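Local coordinates for protein lactoylglutathione lyase (Pseudomonas aeruginosa, PDB 4MTS) that belongs to the glyoxalase/bleomycin resistance protein/dioxygenase superfamily and, as a dimer, binds nickel and zinc ions at sites built from its β-strands, at residues Met7-Asp12 with Asp64-Gly69; Ala15-Tyr20 with Leu55-Asn60; Arg22-Arg27 with Ala83-Arg88; His74-Val79 with Glu122-Gly127. All blocks are in the same frame, centred on the assembly; numbering follows the deposited sequence. Where two conformers were deposited one is given.

Overall arrangement
Nickel binding centres on interaction 4, where His-74 and Glu-122 meet the ion on paired strands; His-5 and Glu-56 of the second subunit bind it too. Glu-56, with His-5, also binds zinc in this chain, on the strand used by interaction 2, whose Leu-55 side chain is about 14 Å from the nickel. Leu-55 CD2 also touches Leu-75 CD2 at 4.1 Å, joining interactions 2 and 4. Interaction 3 shares helix 13-23 with interaction 2 and packs on interaction 4 through Leu-24, Met-26 and Thr-85, their centres about 11 Å apart. Interaction 1 lies at the surface, about 22 Å from interaction 4 between centres, and borders interaction 2 through Tyr-66 and Asn-60.

Interaction 1 of 4, residues Met7-Asp12 with Asp64-Gly69; sequences MLRVAD and DGYTQG
Arg-9 and Tyr-66 form the main apolar contact, a CH-pi interaction in which the arginine lies over one face of the ring. CB of Arg-9 stands 3.5 Å from the centroid of the Tyr-66 ring, only 8° off its normal, and CD follows, 3.5 Å from Tyr-66 CE2. The CG of Arg-9 sits beside its backbone N (chi1 -62°), and from there the extended chain passes across the aromatic face at about a right angle to the tyrosine side chain. The guanidinium travels beyond the ring, tilted 39° from its plane, and has Met-7 CE over one of its faces.

Contacts with the backbone come second. Val-10 O lies at the ring edge, near its plane, 3.5 Å from Tyr-66 CE1. Farther along, Ala-11 CB rests against the loop backbone, 3.5 Å from Asp-64 O and 3.8 Å from Gly-65 CA. No hydrogen bond joins the two segments, and the polar ends look elsewhere: Tyr-66 OH bonds to Asn-60, while Arg-9 NH1 makes weak bonds to Asp-70 O and Tyr-72 O of the second subunit.

The contact thus folds the loop that follows strand 54-60 against residues 9-11, in the region of strand 2-9. That strand pairs with strand 54-60 on one side, and its Met-7 and Leu-8 continue the sheet into an antiparallel strand of the second subunit.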
loop_
_atom_site.group_PDB
_atom_site.type_symbol
_atom_site.label_atom_id
_atom_site.label_comp_id
_atom_site.label_asym_id
_atom_site.label_seq_id
_atom_site.Cartn_x
_atom_site.Cartn_y
_atom_site.Cartn_z
ATOM N N MET A 7 4.165 -3.224 -0.396
ATOM C CA MET A 7 5.634 -3.205 -0.320
ATOM C C MET A 7 6.219 -1.917 -0.854
ATOM O O MET A 7 5.841 -1.483 -1.923
ATOM C CB MET A 7 6.245 -4.432 -1.042
ATOM C CG MET A 7 7.784 -4.539 -0.818
ATOM S SD MET A 7 8.812 -3.522 -1.905
ATOM C CE MET A 7 9.034 -4.648 -3.233
ATOM N N LEU A 8 7.178 -1.330 -0.113
ATOM C CA LEU A 8 7.902 -0.122 -0.480
ATOM C C LEU A 8 9.405 -0.374 -0.377
ATOM O O LEU A 8 9.840 -1.013 0.563
ATOM C CB LEU A 8 7.557 1.041 0.468
ATOM C CG LEU A 8 6.067 1.491 0.531
ATOM C CD1 LEU A 8 5.900 2.540 1.551
ATOM C CD2 LEU A 8 5.530 1.967 -0.836
ATOM N N ARG A 9 10.175 0.199 -1.290
ATOM C CA ARG A 9 11.655 0.120 -1.247
ATOM C C ARG A 9 12.209 1.365 -0.519
ATOM O O ARG A 9 11.750 2.482 -0.748
ATOM C CB ARG A 9 12.232 0.020 -2.658
ATOM C CG ARG A 9 11.777 -1.252 -3.400
ATOM C CD ARG A 9 12.411 -1.380 -4.783
ATOM N NE ARG A 9 11.862 -2.565 -5.459
ATOM C CZ ARG A 9 10.772 -2.552 -6.213
ATOM N NH1 ARG A 9 10.124 -1.415 -6.429
ATOM N NH2 ARG A 9 10.298 -3.686 -6.730
ATOM N N VAL A 10 13.172 1.158 0.398
ATOM C CA VAL A 10 13.753 2.203 1.248
ATOM C C VAL A 10 15.266 2.233 1.090
ATOM O O VAL A 10 15.875 1.180 0.866
ATOM C CB VAL A 10 13.318 2.054 2.742
ATOM C CG1 VAL A 10 11.792 2.151 2.870
ATOM C CG2 VAL A 10 13.827 0.746 3.350
ATOM N N ALA A 11 15.851 3.430 1.236
ATOM C CA ALA A 11 17.295 3.619 1.074
ATOM C C ALA A 11 18.055 3.118 2.298
ATOM O O ALA A 11 19.164 2.612 2.167
ATOM C CB ALA A 11 17.611 5.089 0.803
ATOM N N ASP A 12 17.480 3.291 3.488
ATOM C CA ASP A 12 18.127 2.928 4.751
ATOM C C ASP A 12 17.069 2.241 5.574
ATOM O O ASP A 12 16.119 2.884 6.016
ATOM C CB ASP A 12 18.585 4.227 5.433
ATOM C CG ASP A 12 19.288 4.049 6.759
ATOM O OD1 ASP A 12 19.010 3.036 7.452
ATOM O OD2 ASP A 12 19.954 5.002 7.197
ATOM N N ASP A 64 21.397 2.701 -3.169
ATOM C CA ASP A 64 21.539 3.807 -2.219
ATOM C C ASP A 64 20.304 4.691 -2.132
ATOM O O ASP A 64 20.276 5.665 -1.369
ATOM C CB ASP A 64 22.763 4.673 -2.595
ATOM C CG ASP A 64 24.115 4.012 -2.436
ATOM O OD1 ASP A 64 24.338 3.350 -1.390
ATOM O OD2 ASP A 64 24.975 4.202 -3.328
ATOM N N GLY A 65 19.313 4.368 -2.939
ATOM C CA GLY A 65 18.082 5.127 -3.008
ATOM C C GLY A 65 17.265 4.758 -4.225
ATOM O O GLY A 65 17.685 3.972 -5.081
ATOM N N TYR A 66 16.078 5.327 -4.275
ATOM C CA TYR A 66 15.093 5.078 -5.307
ATOM C C TYR A 66 14.547 6.404 -5.831
ATOM O O TYR A 66 14.832 7.474 -5.255
ATOM C CB TYR A 66 13.986 4.190 -4.705
ATOM C CG TYR A 66 14.525 2.848 -4.276
ATOM C CD1 TYR A 66 15.034 2.657 -2.992
ATOM C CD2 TYR A 66 14.664 1.807 -5.191
ATOM C CE1 TYR A 66 15.620 1.449 -2.620
ATOM C CE2 TYR A 66 15.278 0.613 -4.838
ATOM C CZ TYR A 66 15.709 0.418 -3.540
ATOM O OH TYR A 66 16.259 -0.783 -3.192
ATOM N N THR A 67 13.846 6.352 -6.979
ATOM C CA THR A 67 13.224 7.531 -7.546
ATOM C C THR A 67 11.740 7.377 -7.292
ATOM O O THR A 67 11.196 6.316 -7.573
ATOM C CB THR A 67 13.563 7.669 -9.042
ATOM O OG1 THR A 67 14.979 7.801 -9.190
ATOM C CG2 THR A 67 12.886 8.878 -9.683
ATOM N N GLN A 68 11.110 8.403 -6.710
ATOM C CA GLN A 68 9.665 8.410 -6.467
ATOM C C GLN A 68 8.957 9.042 -7.645
ATOM O O GLN A 68 9.405 10.049 -8.180
ATOM C CB GLN A 68 9.313 9.217 -5.209
ATOM C CG GLN A 68 9.915 8.672 -3.909
ATOM C CD GLN A 68 9.773 7.172 -3.802
ATOM O OE1 GLN A 68 8.777 6.580 -4.243
ATOM N NE2 GLN A 68 10.796 6.517 -3.277
ATOM N N GLY A 69 7.860 8.435 -8.047
ATOM C CA GLY A 69 7.033 9.013 -9.095
ATOM C C GLY A 69 5.782 9.608 -8.484
ATOM O O GLY A 69 5.718 9.882 -7.272
#

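Interaction 2 of 4, residues Ala15-Tyr20 with Leu55-Asn60; sequences AALEFY and LELTHN
Ala-16 is the first residue of the helix to reach the strand: its CB points at it and meets Leu-57 CD1 at 4.0 Å. A methyl is all it offers, so the helix backbone comes near the strand here, and Ala-16 and Leu-57 are the closest pair of CA atoms between them, 8.0 Å apart.

Leu-17 sends its CD2 branch to the same methyl, 4.1 Å from Leu-57 CD1, the two leucine side chains lying alongside and running opposite ways. Leu-57 CD1 is therefore a methyl shared by Ala-16, Leu-17 and Tyr-20.

Phe-19 stays off the strand but backs the next residue, with its CD2 3.5 Å above the plane of the Tyr-20 ring and over the centre. On the opposite face of that ring lies Leu-55 CD2, 3.7 Å from the centroid and 20° off the normal, a CH-pi contact that holds the Tyr-20 ring between two hydrocarbon surfaces. Leu-55 gets there because its CG is anti to the backbone N (chi1 172°), which carries CD2 out toward the helix. The ring also meets the shared methyl, Tyr-20 CD2 being 3.9 Å from Leu-57 CD1. At the far end of this buried side chain, Tyr-20 OH is hydrogen-bonded to Asp-115.

Residues 15-20 run nearly antiparallel to residues 55-60 (161°), and helix 13-23 lies over one face of the sheet. Leu-55 and Leu-57 point to the helix, while Glu-56, turned to the other face, belongs to the zinc site. Strands 2-9 and 39-45 flank strand 54-60, Leu-8 and Val-44 packing against Leu-55.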
loop_
_atom_site.group_PDB
_atom_site.type_symbol
_atom_site.label_atom_id
_atom_site.label_comp_id
_atom_site.label_asym_id
_atom_site.label_seq_id
_atom_site.Cartn_x
_atom_site.Cartn_y
_atom_site.Cartn_z
ATOM N N ALA A 15 16.763 3.433 9.326
ATOM C CA ALA A 15 16.106 4.757 9.428
ATOM C C ALA A 15 14.585 4.592 9.226
ATOM O O ALA A 15 13.774 5.171 9.986
ATOM C CB ALA A 15 16.664 5.706 8.368
ATOM N N ALA A 16 14.202 3.766 8.236
ATOM C CA ALA A 16 12.795 3.468 7.959
ATOM C C ALA A 16 12.115 2.832 9.172
ATOM O O ALA A 16 11.095 3.334 9.629
ATOM C CB ALA A 16 12.678 2.558 6.731
ATOM N N LEU A 17 12.684 1.726 9.719
ATOM C CA LEU A 17 12.129 1.043 10.885
ATOM C C LEU A 17 11.991 1.977 12.094
ATOM O O LEU A 17 11.005 1.896 12.824
ATOM C CB LEU A 17 13.005 -0.191 11.252
ATOM C CG LEU A 17 12.887 -1.372 10.251
ATOM C CD1 LEU A 17 13.849 -2.506 10.616
ATOM C CD2 LEU A 17 11.473 -1.942 10.193
ATOM N N GLU A 18 12.952 2.870 12.284
ATOM C CA GLU A 18 12.887 3.810 13.409
ATOM C C GLU A 18 11.632 4.682 13.262
ATOM O O GLU A 18 10.927 4.876 14.233
ATOM C CB GLU A 18 14.133 4.695 13.435
ATOM C CG GLU A 18 15.409 3.938 13.779
ATOM C CD GLU A 18 15.288 3.099 15.037
ATOM O OE1 GLU A 18 15.023 3.679 16.112
ATOM O OE2 GLU A 18 15.353 1.854 14.929
ATOM N N PHE A 19 11.351 5.162 12.052
ATOM C CA PHE A 19 10.131 5.962 11.825
ATOM C C PHE A 19 8.884 5.151 12.125
ATOM O O PHE A 19 8.031 5.613 12.877
ATOM C CB PHE A 19 10.097 6.489 10.386
ATOM C CG PHE A 19 8.805 7.180 10.009
ATOM C CD1 PHE A 19 8.591 8.521 10.329
ATOM C CD2 PHE A 19 7.813 6.502 9.309
ATOM C CE1 PHE A 19 7.389 9.160 9.985
ATOM C CE2 PHE A 19 6.608 7.139 8.975
ATOM C CZ PHE A 19 6.402 8.462 9.313
ATOM N N TYR A 20 8.704 3.983 11.445
ATOM C CA TYR A 20 7.487 3.212 11.635
ATOM C C TYR A 20 7.236 2.754 13.052
ATOM O O TYR A 20 6.089 2.786 13.501
ATOM C CB TYR A 20 7.369 2.068 10.596
ATOM C CG TYR A 20 7.125 2.669 9.225
ATOM C CD1 TYR A 20 5.864 3.145 8.870
ATOM C CD2 TYR A 20 8.177 2.876 8.337
ATOM C CE1 TYR A 20 5.646 3.761 7.635
ATOM C CE2 TYR A 20 7.982 3.530 7.122
ATOM C CZ TYR A 20 6.703 3.940 6.762
ATOM O OH TYR A 20 6.492 4.550 5.542
ATOM N N LEU A 55 2.766 -3.603 6.335
ATOM C CA LEU A 55 3.618 -2.828 5.454
ATOM C C LEU A 55 4.944 -3.577 5.307
ATOM O O LEU A 55 5.595 -3.897 6.306
ATOM C CB LEU A 55 3.882 -1.412 6.031
ATOM C CG LEU A 55 4.930 -0.591 5.242
ATOM C CD1 LEU A 55 4.453 -0.312 3.768
ATOM C CD2 LEU A 55 5.220 0.717 5.963
ATOM N N GLU A 56 5.343 -3.868 4.062
ATOM C CA GLU A 56 6.616 -4.546 3.830
ATOM C C GLU A 56 7.615 -3.504 3.354
ATOM O O GLU A 56 7.363 -2.822 2.366
ATOM C CB GLU A 56 6.461 -5.616 2.744
ATOM C CG GLU A 56 7.786 -6.352 2.549
ATOM C CD GLU A 56 7.792 -7.352 1.426
ATOM O OE1 GLU A 56 6.803 -7.395 0.656
ATOM O OE2 GLU A 56 8.764 -8.136 1.353
ATOM N N LEU A 57 8.792 -3.456 3.986
ATOM C CA LEU A 57 9.872 -2.560 3.589
ATOM C C LEU A 57 11.006 -3.423 3.045
ATOM O O LEU A 57 11.367 -4.414 3.679
ATOM C CB LEU A 57 10.361 -1.755 4.805
ATOM C CG LEU A 57 9.310 -0.914 5.541
ATOM C CD1 LEU A 57 9.926 -0.291 6.815
ATOM C CD2 LEU A 57 8.729 0.196 4.618
ATOM N N THR A 58 11.533 -3.064 1.870
ATOM C CA THR A 58 12.611 -3.808 1.203
ATOM C C THR A 58 13.838 -2.913 1.056
ATOM O O THR A 58 13.707 -1.737 0.703
ATOM C CB THR A 58 12.168 -4.325 -0.189
ATOM O OG1 THR A 58 10.971 -5.090 -0.071
ATOM C CG2 THR A 58 13.236 -5.176 -0.862
ATOM N N HIS A 59 15.020 -3.466 1.317
ATOM C CA HIS A 59 16.251 -2.712 1.160
ATOM C C HIS A 59 17.238 -3.592 0.422
ATOM O O HIS A 59 17.558 -4.670 0.904
ATOM C CB HIS A 59 16.803 -2.277 2.548
ATOM C CG HIS A 59 18.157 -1.668 2.466
ATOM N ND1 HIS A 59 19.236 -2.235 3.125
ATOM C CD2 HIS A 59 18.595 -0.612 1.736
ATOM C CE1 HIS A 59 20.282 -1.479 2.827
ATOM N NE2 HIS A 59 19.960 -0.511 1.979
ATOM N N ASN A 60 17.678 -3.153 -0.766
ATOM C CA ASN A 60 18.675 -3.840 -1.586
ATOM C C ASN A 60 19.995 -3.272 -1.078
ATOM O O ASN A 60 20.164 -2.042 -1.053
ATOM C CB ASN A 60 18.429 -3.506 -3.076
ATOM C CG ASN A 60 17.129 -4.090 -3.589
ATOM O OD1 ASN A 60 16.975 -5.318 -3.691
ATOM N ND2 ASN A 60 16.146 -3.223 -3.893
#

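Interaction 3 of 4, residues Arg22-Arg27 with Ala83-Arg88; sequences RALDMR and AVTCAR
Arg-88 reaches across from its helix and turns one edge of its guanidinium to the backbone of Arg-22. NE and NH2 both donate to the single acceptor Arg-22 O, each at 2.8 Å, with N-H...O angles of 146° and 142°. The grip is side-on, the oxygen lying in the guanidinium plane and both donors in the carbonyl plane, so the rotation of the group is fixed. The chain arrives there extended, with CG anti to the backbone N (chi1 -175°).

Asp-25 approaches the same guanidinium differently, over a face. Its OD1 forms a salt bridge to Arg-88 NH2 at 2.8 Å, but well out of the plane, so the attraction is of charges alone. OD2 lies above the centre of the group, and the carboxylate stands nearly upright on it. Beside this polar part, Leu-24 CD2 and Thr-85 CG2 touch at 4.2 Å, their side chains at about right angles.

Arg-22 O belongs to the last turn of helix 13-23, and Asp-25, with positive phi, is where the chain leaves helical geometry. An arginine of helix 82-91 thus binds the carboxy-terminal end of helix 13-23, joining two helices of the vicinal oxygen chelate fold characteristic of the glyoxalase clan.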
loop_
_atom_site.group_PDB
_atom_site.type_symbol
_atom_site.label_atom_id
_atom_site.label_comp_id
_atom_site.label_asym_id
_atom_site.label_seq_id
_atom_site.Cartn_x
_atom_site.Cartn_y
_atom_site.Cartn_z
ATOM N N ARG A 22 8.889 4.069 16.024
ATOM C CA ARG A 22 8.922 5.176 17.001
ATOM C C ARG A 22 7.822 6.206 16.790
ATOM O O ARG A 22 7.103 6.531 17.736
ATOM C CB ARG A 22 10.272 5.889 17.015
ATOM C CG ARG A 22 11.481 5.077 17.440
ATOM C CD ARG A 22 12.633 6.039 17.728
ATOM N NE ARG A 22 13.823 5.799 16.907
ATOM C CZ ARG A 22 14.925 6.555 16.933
ATOM N NH1 ARG A 22 14.994 7.616 17.731
ATOM N NH2 ARG A 22 15.956 6.267 16.149
ATOM N N ALA A 23 7.748 6.796 15.579
ATOM C CA ALA A 23 6.727 7.799 15.290
ATOM C C ALA A 23 5.332 7.182 15.185
ATOM O O ALA A 23 4.353 7.793 15.640
ATOM C CB ALA A 23 7.081 8.561 14.012
ATOM N N LEU A 24 5.222 5.978 14.606
ATOM C CA LEU A 24 3.905 5.351 14.393
ATOM C C LEU A 24 3.523 4.176 15.279
ATOM O O LEU A 24 2.447 3.610 15.095
ATOM C CB LEU A 24 3.690 5.021 12.905
ATOM C CG LEU A 24 3.669 6.242 11.959
ATOM C CD1 LEU A 24 3.799 5.803 10.482
ATOM C CD2 LEU A 24 2.375 7.088 12.165
ATOM N N ASP A 25 4.375 3.786 16.243
ATOM C CA ASP A 25 4.008 2.703 17.151
ATOM C C ASP A 25 3.681 1.375 16.480
ATOM O O ASP A 25 2.985 0.551 17.049
ATOM C CB ASP A 25 2.938 3.117 18.184
ATOM C CG ASP A 25 3.412 4.255 19.074
ATOM O OD1 ASP A 25 4.564 4.187 19.574
ATOM O OD2 ASP A 25 2.673 5.233 19.216
ATOM N N MET A 26 4.220 1.139 15.273
ATOM C CA MET A 26 4.051 -0.178 14.678
ATOM C C MET A 26 5.079 -1.087 15.363
ATOM O O MET A 26 6.006 -0.594 16.013
ATOM C CB MET A 26 4.413 -0.149 13.183
ATOM C CG MET A 26 3.308 0.465 12.351
ATOM S SD MET A 26 3.722 0.316 10.613
ATOM C CE MET A 26 2.421 1.408 9.900
ATOM N N ARG A 27 4.940 -2.391 15.177
ATOM C CA ARG A 27 5.965 -3.297 15.670
ATOM C C ARG A 27 6.587 -4.033 14.505
ATOM O O ARG A 27 5.987 -4.095 13.432
ATOM C CB ARG A 27 5.474 -4.240 16.777
ATOM C CG ARG A 27 4.420 -5.236 16.369
ATOM C CD ARG A 27 3.872 -6.003 17.582
ATOM N NE ARG A 27 2.565 -6.584 17.260
ATOM C CZ ARG A 27 2.370 -7.831 16.838
ATOM N NH1 ARG A 27 3.390 -8.672 16.730
ATOM N NH2 ARG A 27 1.153 -8.250 16.536
ATOM N N ALA A 83 -3.666 15.258 15.909
ATOM C CA ALA A 83 -2.778 16.330 16.389
ATOM C C ALA A 83 -1.684 15.757 17.304
ATOM O O ALA A 83 -0.542 16.190 17.226
ATOM C CB ALA A 83 -3.574 17.401 17.133
ATOM N N VAL A 84 -2.047 14.779 18.139
ATOM C CA VAL A 84 -1.107 14.113 19.060
ATOM C C VAL A 84 -0.054 13.300 18.261
ATOM O O VAL A 84 1.145 13.415 18.525
ATOM C CB VAL A 84 -1.853 13.272 20.119
ATOM C CG1 VAL A 84 -0.901 12.328 20.851
ATOM C CG2 VAL A 84 -2.585 14.178 21.116
ATOM N N THR A 85 -0.499 12.517 17.273
ATOM C CA THR A 85 0.446 11.761 16.430
ATOM C C THR A 85 1.400 12.711 15.672
ATOM O O THR A 85 2.595 12.429 15.606
ATOM C CB THR A 85 -0.292 10.744 15.570
ATOM O OG1 THR A 85 -1.132 10.006 16.438
ATOM C CG2 THR A 85 0.655 9.758 14.856
ATOM N N CYS A 86 0.889 13.864 15.145
ATOM C CA CYS A 86 1.722 14.857 14.460
ATOM C C CYS A 86 2.787 15.418 15.374
ATOM O O CYS A 86 3.931 15.577 14.956
ATOM C CB CYS A 86 0.862 15.983 13.895
ATOM S SG CYS A 86 -0.097 15.508 12.441
ATOM N N ALA A 87 2.377 15.820 16.586
ATOM C CA ALA A 87 3.250 16.428 17.590
ATOM C C ALA A 87 4.371 15.435 17.988
ATOM O O ALA A 87 5.513 15.859 18.169
ATOM C CB ALA A 87 2.422 16.831 18.808
ATOM N N ARG A 88 4.045 14.120 18.051
ATOM C CA ARG A 88 5.006 13.038 18.353
ATOM C C ARG A 88 6.036 12.962 17.204
ATOM O O ARG A 88 7.242 12.999 17.461
ATOM C CB ARG A 88 4.280 11.704 18.569
ATOM C CG ARG A 88 5.188 10.542 18.996
ATOM C CD ARG A 88 4.424 9.235 19.101
ATOM N NE ARG A 88 5.316 8.085 19.273
ATOM C CZ ARG A 88 5.361 7.312 20.356
ATOM N NH1 ARG A 88 4.554 7.548 21.384
ATOM N NH2 ARG A 88 6.209 6.293 20.417
#

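Interaction 4 of 4, residues His74-Val79 with Glu122-Gly127; sequences HLAIEV and ELIQKG. With NI (nickel (II) ion), chain E.
His-74 and Glu-122 reach the nickel ion through different first torsions: CG of His-74 takes the crowded position between backbone N and carbonyl carbon (chi1 52°), whereas Glu-122 CG lies anti to its backbone N (chi1 -179°), its chain extended. His-74 NE2 and Glu-122 OE1 each bind nickel at 2.1 Å; His-5 and Glu-56 of the second subunit also bind the ion. The first two atoms are close because they share the metal, without a hydrogen bond, and the ring and carboxylate planes are 59° apart. Glu-122 OE2 hydrogen-bonds to a glycerol, probably from the crystallisation liquor.

The strands pair in parallel, Ala-76 opposite Glu-122 and Val-79 opposite Gln-125. Five backbone bonds zip them, among them Ile-77 N to Glu-122 O at 2.7 Å. On the face away from the metal, Val-79 CG1 meets Leu-123 CD2 at 4.2 Å. Back on the Glu-122 face, Glu-78 CD lies 3.6 Å from Lys-126 CG, while Glu-78 OE1 forms a salt bridge with Arg-2 of the second subunit.

Strand 120-125 lies between strands 72-79 and 109-114; Thr-85 of helix 82-91 packs on Val-79 and Leu-123, and strand 72-79 pairs antiparallel with a strand of the second subunit.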
loop_
_atom_site.group_PDB
_atom_site.type_symbol
_atom_site.label_atom_id
_atom_site.label_comp_id
_atom_site.label_asym_id
_atom_site.label_seq_id
_atom_site.Cartn_x
_atom_site.Cartn_y
_atom_site.Cartn_z
ATOM N N HIS A 74 -0.232 6.820 -0.945
ATOM C CA HIS A 74 0.132 6.819 0.452
ATOM C C HIS A 74 -0.361 5.590 1.134
ATOM O O HIS A 74 -1.067 4.776 0.531
ATOM C CB HIS A 74 -0.530 8.034 1.132
ATOM C CG HIS A 74 -2.018 8.130 0.889
ATOM N ND1 HIS A 74 -2.523 9.023 -0.038
ATOM C CD2 HIS A 74 -3.051 7.480 1.480
ATOM C CE1 HIS A 74 -3.847 8.876 0.002
ATOM N NE2 HIS A 74 -4.209 7.962 0.900
ATOM N N LEU A 75 0.058 5.442 2.394
ATOM C CA LEU A 75 -0.431 4.417 3.279
ATOM C C LEU A 75 -1.246 5.204 4.343
ATOM O O LEU A 75 -0.748 6.168 4.925
ATOM C CB LEU A 75 0.744 3.657 3.963
ATOM C CG LEU A 75 0.230 2.511 4.894
ATOM C CD1 LEU A 75 -0.273 1.318 4.073
ATOM C CD2 LEU A 75 1.364 1.996 5.808
ATOM N N ALA A 76 -2.480 4.812 4.585
ATOM C CA ALA A 76 -3.306 5.521 5.555
ATOM C C ALA A 76 -3.399 4.707 6.850
ATOM O O ALA A 76 -3.566 3.488 6.821
ATOM C CB ALA A 76 -4.695 5.752 4.994
ATOM N N ILE A 77 -3.303 5.400 7.985
ATOM C CA ILE A 77 -3.366 4.782 9.325
ATOM C C ILE A 77 -4.449 5.454 10.183
ATOM O O ILE A 77 -4.590 6.668 10.159
ATOM C CB ILE A 77 -1.969 4.827 9.999
ATOM C CG1 ILE A 77 -0.941 4.018 9.148
ATOM C CG2 ILE A 77 -2.019 4.251 11.427
ATOM C CD1 ILE A 77 0.493 4.363 9.478
ATOM N N GLU A 78 -5.233 4.648 10.880
ATOM C CA GLU A 78 -6.268 5.153 11.774
ATOM C C GLU A 78 -5.614 5.524 13.089
ATOM O O GLU A 78 -4.866 4.728 13.630
ATOM C CB GLU A 78 -7.371 4.106 11.973
ATOM C CG GLU A 78 -8.472 4.561 12.912
ATOM C CD GLU A 78 -9.604 3.557 12.946
ATOM O OE1 GLU A 78 -9.404 2.446 13.485
ATOM O OE2 GLU A 78 -10.653 3.843 12.331
ATOM N N VAL A 79 -5.866 6.746 13.585
ATOM C CA VAL A 79 -5.260 7.214 14.843
ATOM C C VAL A 79 -6.337 7.736 15.826
ATOM O O VAL A 79 -7.397 8.190 15.397
ATOM C CB VAL A 79 -4.141 8.271 14.610
ATOM C CG1 VAL A 79 -2.976 7.700 13.804
ATOM C CG2 VAL A 79 -4.683 9.543 13.951
ATOM N N GLU A 122 -0.865 8.948 5.496
ATOM C CA GLU A 122 -2.096 9.675 5.788
ATOM C C GLU A 122 -2.617 9.224 7.138
ATOM O O GLU A 122 -2.848 8.025 7.368
ATOM C CB GLU A 122 -3.118 9.364 4.677
ATOM C CG GLU A 122 -4.469 10.073 4.826
ATOM C CD GLU A 122 -5.350 9.857 3.614
ATOM O OE1 GLU A 122 -5.667 8.687 3.320
ATOM O OE2 GLU A 122 -5.625 10.842 2.890
ATOM N N LEU A 123 -2.820 10.177 8.033
ATOM C CA LEU A 123 -3.411 9.866 9.347
ATOM C C LEU A 123 -4.878 10.258 9.332
ATOM O O LEU A 123 -5.202 11.381 8.961
ATOM C CB LEU A 123 -2.678 10.628 10.466
ATOM C CG LEU A 123 -1.169 10.508 10.521
ATOM C CD1 LEU A 123 -0.608 11.326 11.707
ATOM C CD2 LEU A 123 -0.713 9.040 10.585
ATOM N N ILE A 124 -5.759 9.341 9.709
ATOM C CA ILE A 124 -7.204 9.603 9.725
ATOM C C ILE A 124 -7.706 9.363 11.128
ATOM O O ILE A 124 -7.599 8.253 11.645
ATOM C CB ILE A 124 -7.978 8.782 8.662
ATOM C CG1 ILE A 124 -7.362 9.007 7.264
ATOM C CG2 ILE A 124 -9.497 9.174 8.695
ATOM C CD1 ILE A 124 -8.041 8.210 6.068
ATOM N N GLN A 125 -8.195 10.415 11.779
ATOM C CA GLN A 125 -8.675 10.303 13.156
ATOM C C GLN A 125 -9.908 9.418 13.284
ATOM O O GLN A 125 -10.883 9.618 12.561
ATOM C CB GLN A 125 -8.951 11.704 13.730
ATOM C CG GLN A 125 -9.256 11.687 15.231
ATOM C CD GLN A 125 -8.987 13.058 15.764
ATOM O OE1 GLN A 125 -7.901 13.613 15.571
ATOM N NE2 GLN A 125 -9.992 13.657 16.371
ATOM N N LYS A 126 -9.876 8.462 14.229
ATOM C CA LYS A 126 -10.957 7.509 14.515
ATOM C C LYS A 126 -12.281 8.211 14.764
ATOM O O LYS A 126 -12.321 9.249 15.438
ATOM C CB LYS A 126 -10.582 6.602 15.697
ATOM C CG LYS A 126 -11.295 5.250 15.675
ATOM C CD LYS A 126 -10.794 4.327 16.777
ATOM C CE LYS A 126 -11.788 3.235 17.087
ATOM N NZ LYS A 126 -11.291 2.318 18.149
ATOM N N GLY A 127 -13.327 7.672 14.141
ATOM C CA GLY A 127 -14.687 8.183 14.202
ATOM C C GLY A 127 -15.047 9.130 13.074
ATOM O O GLY A 127 -16.204 9.157 12.634
HETATM NI NI NI E . -6.273 7.817 1.485
#